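Local coordinates for BT_4661 (Bacteroides thetaiotaomicron, PDB 4AK2), which probably captures heparin and heparan sulphate at the bacterial surface through this C-terminal ligand-binding domain, one piece of a longer SusE-like protein, at residues G241-Y253 with G266-T278. Numbering follows the deposited sequence. Where two conformers were deposited one is given.
With NA (sodium ion), chain C; IDS (2-O-sulfo-alpha-L-idopyranuronic acid), chain B; SGN (2-deoxy-6-O-sulfo-2-(sulfoamino)-alpha-D-glucopyranose), chain D.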
loop_
_atom_site.group_PDB
_atom_site.type_symbol
_atom_site.label_atom_id
_atom_site.label_comp_id
_atom_site.label_asym_id
_atom_site.label_seq_id
_atom_site.Cartn_x
_atom_site.Cartn_y
_atom_site.Cartn_z
ATOM N N GLY A 241 -1.156 14.726 14.217
ATOM C CA GLY A 241 -0.894 13.325 14.507
ATOM C C GLY A 241 0.042 12.632 13.554
ATOM O O GLY A 241 0.396 13.144 12.493
ATOM N N TYR A 242 0.481 11.446 13.960
ATOM C CA TYR A 242 1.223 10.549 13.071
ATOM C C TYR A 242 0.366 10.128 11.869
ATOM O O TYR A 242 -0.865 9.981 11.999
ATOM C CB TYR A 242 1.705 9.296 13.832
ATOM C CG TYR A 242 2.910 9.585 14.645
ATOM C CD1 TYR A 242 4.175 9.547 14.064
ATOM C CD2 TYR A 242 2.818 9.857 16.020
ATOM C CE1 TYR A 242 5.315 9.800 14.816
ATOM C CE2 TYR A 242 3.951 10.114 16.775
ATOM C CZ TYR A 242 5.196 10.068 16.177
ATOM O OH TYR A 242 6.305 10.314 16.944
ATOM N N ALA A 243 1.025 9.875 10.750
ATOM C CA ALA A 243 0.348 9.242 9.623
ATOM C C ALA A 243 -0.303 7.940 10.083
ATOM O O ALA A 243 0.335 7.140 10.813
ATOM C CB ALA A 243 1.282 8.950 8.460
ATOM N N ASN A 244 -1.544 7.710 9.662
ATOM C CA ASN A 244 -2.252 6.472 9.881
ATOM C C ASN A 244 -3.051 6.276 8.611
ATOM O O ASN A 244 -4.142 6.846 8.434
ATOM C CB ASN A 244 -3.128 6.508 11.137
ATOM C CG ASN A 244 -3.729 5.179 11.435
ATOM O OD1 ASN A 244 -4.526 4.662 10.659
ATOM N ND2 ASN A 244 -3.313 4.598 12.552
ATOM N N GLY A 245 -2.463 5.595 7.653
ATOM C CA GLY A 245 -2.953 5.615 6.285
ATOM C C GLY A 245 -2.000 4.952 5.331
ATOM O O GLY A 245 -0.987 4.371 5.764
ATOM N N ALA A 246 -2.294 4.985 4.042
ATOM C CA ALA A 246 -1.571 4.197 3.058
ATOM C C ALA A 246 -1.119 5.051 1.884
ATOM O O ALA A 246 -1.929 5.830 1.333
ATOM C CB ALA A 246 -2.424 3.041 2.558
ATOM N N MET A 247 0.117 4.911 1.449
ATOM C CA MET A 247 0.716 5.650 0.324
ATOM C C MET A 247 1.131 4.734 -0.779
ATOM O O MET A 247 1.794 3.679 -0.550
ATOM C CB MET A 247 1.887 6.511 0.817
ATOM C CG MET A 247 2.521 7.416 -0.268
ATOM S SD MET A 247 3.697 6.610 -1.383
ATOM C CE MET A 247 5.121 6.489 -0.307
ATOM N N ILE A 248 0.760 5.115 -2.007
ATOM C CA ILE A 248 1.241 4.445 -3.207
ATOM C C ILE A 248 1.909 5.457 -4.135
ATOM O O ILE A 248 1.404 6.609 -4.214
ATOM C CB ILE A 248 0.143 3.614 -3.877
ATOM C CG1 ILE A 248 0.680 2.862 -5.092
ATOM C CG2 ILE A 248 -1.056 4.509 -4.294
ATOM C CD1 ILE A 248 -0.299 1.838 -5.657
ATOM N N GLY A 249 2.991 5.086 -4.795
ATOM C CA GLY A 249 3.641 5.940 -5.835
ATOM C C GLY A 249 4.127 5.086 -6.944
ATOM O O GLY A 249 4.418 3.906 -6.774
ATOM N N GLN A 250 4.239 5.641 -8.161
ATOM C CA GLN A 250 4.864 4.953 -9.259
ATOM C C GLN A 250 6.360 4.907 -9.066
ATOM O O GLN A 250 6.992 5.911 -8.680
ATOM C CB GLN A 250 4.523 5.653 -10.605
ATOM C CG GLN A 250 4.981 4.795 -11.759
ATOM C CD GLN A 250 4.918 5.563 -13.074
ATOM O OE1 GLN A 250 5.895 6.223 -13.428
ATOM N NE2 GLN A 250 3.745 5.534 -13.756
ATOM N N ILE A 251 6.903 3.728 -9.390
ATOM C CA ILE A 251 8.343 3.451 -9.289
ATOM C C ILE A 251 8.855 3.090 -10.700
ATOM O O ILE A 251 8.153 2.409 -11.463
ATOM C CB ILE A 251 8.607 2.295 -8.279
ATOM C CG1 ILE A 251 8.168 2.719 -6.880
ATOM C CG2 ILE A 251 10.076 1.891 -8.264
ATOM C CD1 ILE A 251 8.081 1.541 -5.887
ATOM N N THR A 252 10.009 3.632 -11.071
ATOM C CA THR A 252 10.591 3.333 -12.371
ATOM C C THR A 252 11.870 2.540 -12.198
ATOM O O THR A 252 12.517 2.594 -11.126
ATOM C CB THR A 252 10.850 4.601 -13.202
ATOM O OG1 THR A 252 11.748 5.465 -12.510
ATOM C CG2 THR A 252 9.519 5.328 -13.438
ATOM N N TYR A 253 12.271 1.811 -13.225
ATOM C CA TYR A 253 13.512 1.023 -13.124
ATOM C C TYR A 253 14.311 1.163 -14.397
ATOM O O TYR A 253 13.799 1.593 -15.438
ATOM C CB TYR A 253 13.244 -0.456 -12.811
ATOM C CG TYR A 253 12.418 -1.184 -13.850
ATOM C CD1 TYR A 253 13.023 -1.712 -15.002
ATOM C CD2 TYR A 253 11.063 -1.436 -13.635
ATOM C CE1 TYR A 253 12.282 -2.403 -15.947
ATOM C CE2 TYR A 253 10.305 -2.117 -14.583
ATOM C CZ TYR A 253 10.928 -2.632 -15.707
ATOM O OH TYR A 253 10.184 -3.326 -16.622
ATOM N N GLY A 266 6.843 1.348 -20.380
ATOM C CA GLY A 266 6.833 -0.085 -20.038
ATOM C C GLY A 266 7.754 -0.445 -18.872
ATOM O O GLY A 266 7.782 -1.603 -18.456
ATOM N N ALA A 267 8.532 0.517 -18.366
ATOM C CA ALA A 267 9.430 0.286 -17.220
ATOM C C ALA A 267 8.959 1.083 -15.989
ATOM O O ALA A 267 9.766 1.598 -15.226
ATOM C CB ALA A 267 10.863 0.645 -17.621
ATOM N N ARG A 268 7.627 1.159 -15.829
ATOM C CA ARG A 268 6.968 1.899 -14.766
ATOM C C ARG A 268 5.915 1.032 -14.148
ATOM O O ARG A 268 5.054 0.480 -14.851
ATOM C CB ARG A 268 6.288 3.129 -15.337
ATOM C CG ARG A 268 7.194 4.021 -16.188
ATOM C CD ARG A 268 6.470 5.278 -16.627
ATOM N NE ARG A 268 7.277 6.011 -17.599
ATOM C CZ ARG A 268 6.788 6.949 -18.404
ATOM N NH1 ARG A 268 5.483 7.217 -18.356
ATOM N NH2 ARG A 268 7.590 7.554 -19.276
ATOM N N VAL A 269 5.936 0.968 -12.823
ATOM C CA VAL A 269 5.011 0.092 -12.063
ATOM C C VAL A 269 4.661 0.743 -10.746
ATOM O O VAL A 269 5.412 1.623 -10.266
ATOM C CB VAL A 269 5.629 -1.320 -11.836
ATOM C CG1 VAL A 269 5.552 -2.176 -13.100
ATOM C CG2 VAL A 269 7.059 -1.220 -11.273
ATOM N N SER A 270 3.586 0.282 -10.107
ATOM C CA SER A 270 3.298 0.693 -8.737
ATOM C C SER A 270 3.081 -0.569 -7.911
ATOM O O SER A 270 1.959 -1.003 -7.642
ATOM C CB SER A 270 2.097 1.641 -8.661
ATOM O OG SER A 270 2.311 2.826 -9.460
ATOM N N PRO A 271 4.208 -1.188 -7.499
ATOM C CA PRO A 271 4.181 -2.559 -6.957
ATOM C C PRO A 271 4.006 -2.657 -5.441
ATOM O O PRO A 271 3.945 -3.789 -4.910
ATOM C CB PRO A 271 5.584 -3.061 -7.375
ATOM C CG PRO A 271 6.466 -1.835 -7.184
ATOM C CD PRO A 271 5.584 -0.707 -7.779
ATOM N N ILE A 272 3.986 -1.537 -4.745
ATOM C CA ILE A 272 4.014 -1.601 -3.268
ATOM C C ILE A 272 3.163 -0.494 -2.647
ATOM O O ILE A 272 3.226 0.664 -3.062
ATOM C CB ILE A 272 5.476 -1.578 -2.741
ATOM C CG1 ILE A 272 5.547 -1.843 -1.219
ATOM C CG2 ILE A 272 6.194 -0.277 -3.064
ATOM C CD1 ILE A 272 6.967 -2.082 -0.695
ATOM N N PHE A 273 2.414 -0.872 -1.631
ATOM C CA PHE A 273 1.708 0.075 -0.798
ATOM C C PHE A 273 2.394 0.215 0.545
ATOM O O PHE A 273 2.839 -0.821 1.104
ATOM C CB PHE A 273 0.251 -0.383 -0.561
ATOM C CG PHE A 273 -0.801 0.489 -1.196
ATOM C CD1 PHE A 273 -1.092 1.740 -0.659
ATOM C CD2 PHE A 273 -1.534 -0.014 -2.245
ATOM C CE1 PHE A 273 -2.069 2.547 -1.235
ATOM C CE2 PHE A 273 -2.542 0.762 -2.828
ATOM C CZ PHE A 273 -2.810 2.032 -2.299
ATOM N N ILE A 274 2.572 1.411 1.062
ATOM C CA ILE A 274 3.132 1.609 2.388
ATOM C C ILE A 274 1.981 1.959 3.336
ATOM O O ILE A 274 1.215 2.897 3.091
ATOM C CB ILE A 274 4.132 2.800 2.419
ATOM C CG1 ILE A 274 5.181 2.716 1.310
ATOM C CG2 ILE A 274 4.744 2.929 3.819
ATOM C CD1 ILE A 274 5.886 1.416 1.149
ATOM N N TRP A 275 1.802 1.191 4.409
ATOM C CA TRP A 275 0.745 1.415 5.362
ATOM C C TRP A 275 1.338 1.863 6.660
ATOM O O TRP A 275 2.038 1.041 7.339
ATOM C CB TRP A 275 -0.134 0.176 5.509
ATOM C CG TRP A 275 -1.258 0.266 6.499
ATOM C CD1 TRP A 275 -1.670 1.345 7.263
ATOM C CD2 TRP A 275 -2.137 -0.831 6.863
ATOM N NE1 TRP A 275 -2.756 0.988 8.062
ATOM C CE2 TRP A 275 -3.066 -0.313 7.862
ATOM C CE3 TRP A 275 -2.226 -2.170 6.482
ATOM C CZ2 TRP A 275 -4.033 -1.123 8.450
ATOM C CZ3 TRP A 275 -3.199 -2.973 7.058
ATOM C CH2 TRP A 275 -4.096 -2.455 8.024
ATOM N N PHE A 276 1.181 3.109 7.055
ATOM C CA PHE A 276 1.696 3.694 8.288
ATOM C C PHE A 276 0.699 3.507 9.403
ATOM O O PHE A 276 -0.470 3.852 9.297
ATOM C CB PHE A 276 1.885 5.221 8.125
ATOM C CG PHE A 276 2.719 5.613 6.939
ATOM C CD1 PHE A 276 4.112 5.769 7.019
ATOM C CD2 PHE A 276 2.100 5.904 5.712
ATOM C CE1 PHE A 276 4.865 6.152 5.931
ATOM C CE2 PHE A 276 2.859 6.278 4.619
ATOM C CZ PHE A 276 4.237 6.406 4.712
ATOM N N ASP A 277 1.171 2.954 10.536
ATOM C CA ASP A 277 0.356 2.881 11.769
ATOM C C ASP A 277 1.314 2.700 12.952
ATOM O O ASP A 277 2.170 1.796 12.936
ATOM C CB ASP A 277 -0.626 1.692 11.687
ATOM C CG ASP A 277 -1.682 1.689 12.765
ATOM O OD1 ASP A 277 -1.371 1.996 13.925
ATOM O OD2 ASP A 277 -2.819 1.286 12.444
ATOM N N THR A 278 1.198 3.588 13.927
ATOM C CA THR A 278 2.022 3.488 15.134
ATOM C C THR A 278 1.831 2.176 15.922
ATOM O O THR A 278 2.674 1.865 16.773
ATOM C CB THR A 278 1.797 4.670 16.103
ATOM O OG1 THR A 278 0.422 4.809 16.383
ATOM C CG2 THR A 278 2.355 5.958 15.552
HETATM NA NA NA C . 0.985 5.227 -8.595
HETATM C C1 IDS B . 0.980 9.646 -17.857
HETATM C C2 IDS B . 1.310 8.532 -16.899
HETATM C C3 IDS B . 0.377 8.446 -15.663
HETATM C C4 IDS B . -1.087 8.587 -16.055
HETATM C C5 IDS B . -1.217 9.859 -16.902
HETATM C C6 IDS B . -2.644 10.192 -17.208
HETATM O O2 IDS B . 1.366 7.311 -17.652
HETATM O O3 IDS B . 0.730 9.497 -14.752
HETATM O O4 IDS B . -1.448 7.415 -16.796
HETATM O O5 IDS B . -0.420 9.715 -18.083
HETATM O O6A IDS B . -3.403 10.370 -16.229
HETATM O O6B IDS B . -3.023 10.276 -18.390
HETATM S S IDS B . 2.149 6.089 -17.159
HETATM O O1S IDS B . 2.448 5.351 -18.393
HETATM O O2S IDS B . 3.341 6.600 -16.473
HETATM O O3S IDS B . 1.243 5.345 -16.234
HETATM C C1 SGN D . 2.938 14.457 -18.614
HETATM C C2 SGN D . 1.399 14.368 -18.567
HETATM C C3 SGN D . 0.921 13.155 -17.748
HETATM C C4 SGN D . 1.629 11.903 -18.292
HETATM C C5 SGN D . 3.171 12.094 -18.235
HETATM C C6 SGN D . 4.024 10.936 -18.757
HETATM N N2 SGN D . 0.838 15.636 -18.106
HETATM O O3 SGN D . -0.500 13.000 -17.839
HETATM O O4 SGN D . 1.462 10.867 -17.299
HETATM O O5 SGN D . 3.480 13.223 -19.074
HETATM O O6 SGN D . 3.673 10.758 -20.123
HETATM S S1 SGN D . 0.464 16.778 -19.175
HETATM O O1S SGN D . 1.614 16.979 -20.035
HETATM O O2S SGN D . -0.706 16.299 -19.843
HETATM O O3S SGN D . 0.209 18.070 -18.280
HETATM S S2 SGN D . 4.279 9.558 -20.883
HETATM O O4S SGN D . 3.671 8.377 -20.260
HETATM O O5S SGN D . 5.843 9.600 -20.582
HETATM O O6S SGN D . 3.898 9.665 -22.230
HETATM O O HOH W 1 -0.471 5.869 13.226
HETATM O O HOH W 2 -4.314 1.938 10.261
HETATM O O HOH W 3 -4.843 2.310 13.988
HETATM O O HOH W 4 4.279 3.123 -2.337
HETATM O O HOH W 5 4.163 1.312 -5.638
HETATM O O HOH W 6 -1.281 4.080 -8.973
#
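Q250 and R268 bring their polar ends together on one sulfate, a clear instance of an antiparallel strand pair presenting a glycan site at one end. Q250, its amide plane 32° from the guanidinium, crosses R268 at a slant, CD and OE1 meeting its CB and CD methylenes, OE1 3.4 Å from R268 CD, while its NE2 donates to O2S of the iduronate sulfate. R268, CG anti to its carbonyl carbon (chi1 -52°) and the chain extended from there to NE, reaches the same O2S with NH1 at 2.9 Å; NH1 and NH2 also grip the 6-O-sulfate of the glucosamine. Behind this pair, R162 bonds to Q250 OE1 and the A263 carbonyl accepts from R268 NE, fixing both heads. Two residues on, where the strand breaks, S270 OG, in the conformer given, lies 2.9 Å from the sodium ion, which the D163 carbonyl and a water also bind.

Y253 backs the tip, its ring lying over A267, whose CB sits 3.9 Å from the ring centroid. Its OH reaches D120 O and S119 OG, so a leucine here would probably leave those partners without their mate and A267 less firmly covered, near the strand that carries R268.

Between S270 and F273 the strands part: water 5 links G249 O to I272 N, and water 4 spans M247 O and I272 O. Regular pairing resumes with M247 and I274. I248 sets CB over the face of the F273 ring, 3.7 Å from its centroid, while on the other face of the sheet M247 CB meets the F276 ring at its edge. At the far end, water 2 joins N244 OD1, W275 NE1 and D277 OD2, while D277 OD1 takes the backbone N-H of K279. The chemistry thus runs from hydrated polar groups through a middle of apolar packing interrupted by two bridging waters and a sodium site to a cationic, amide-flanked tip suited to sulfated sugars.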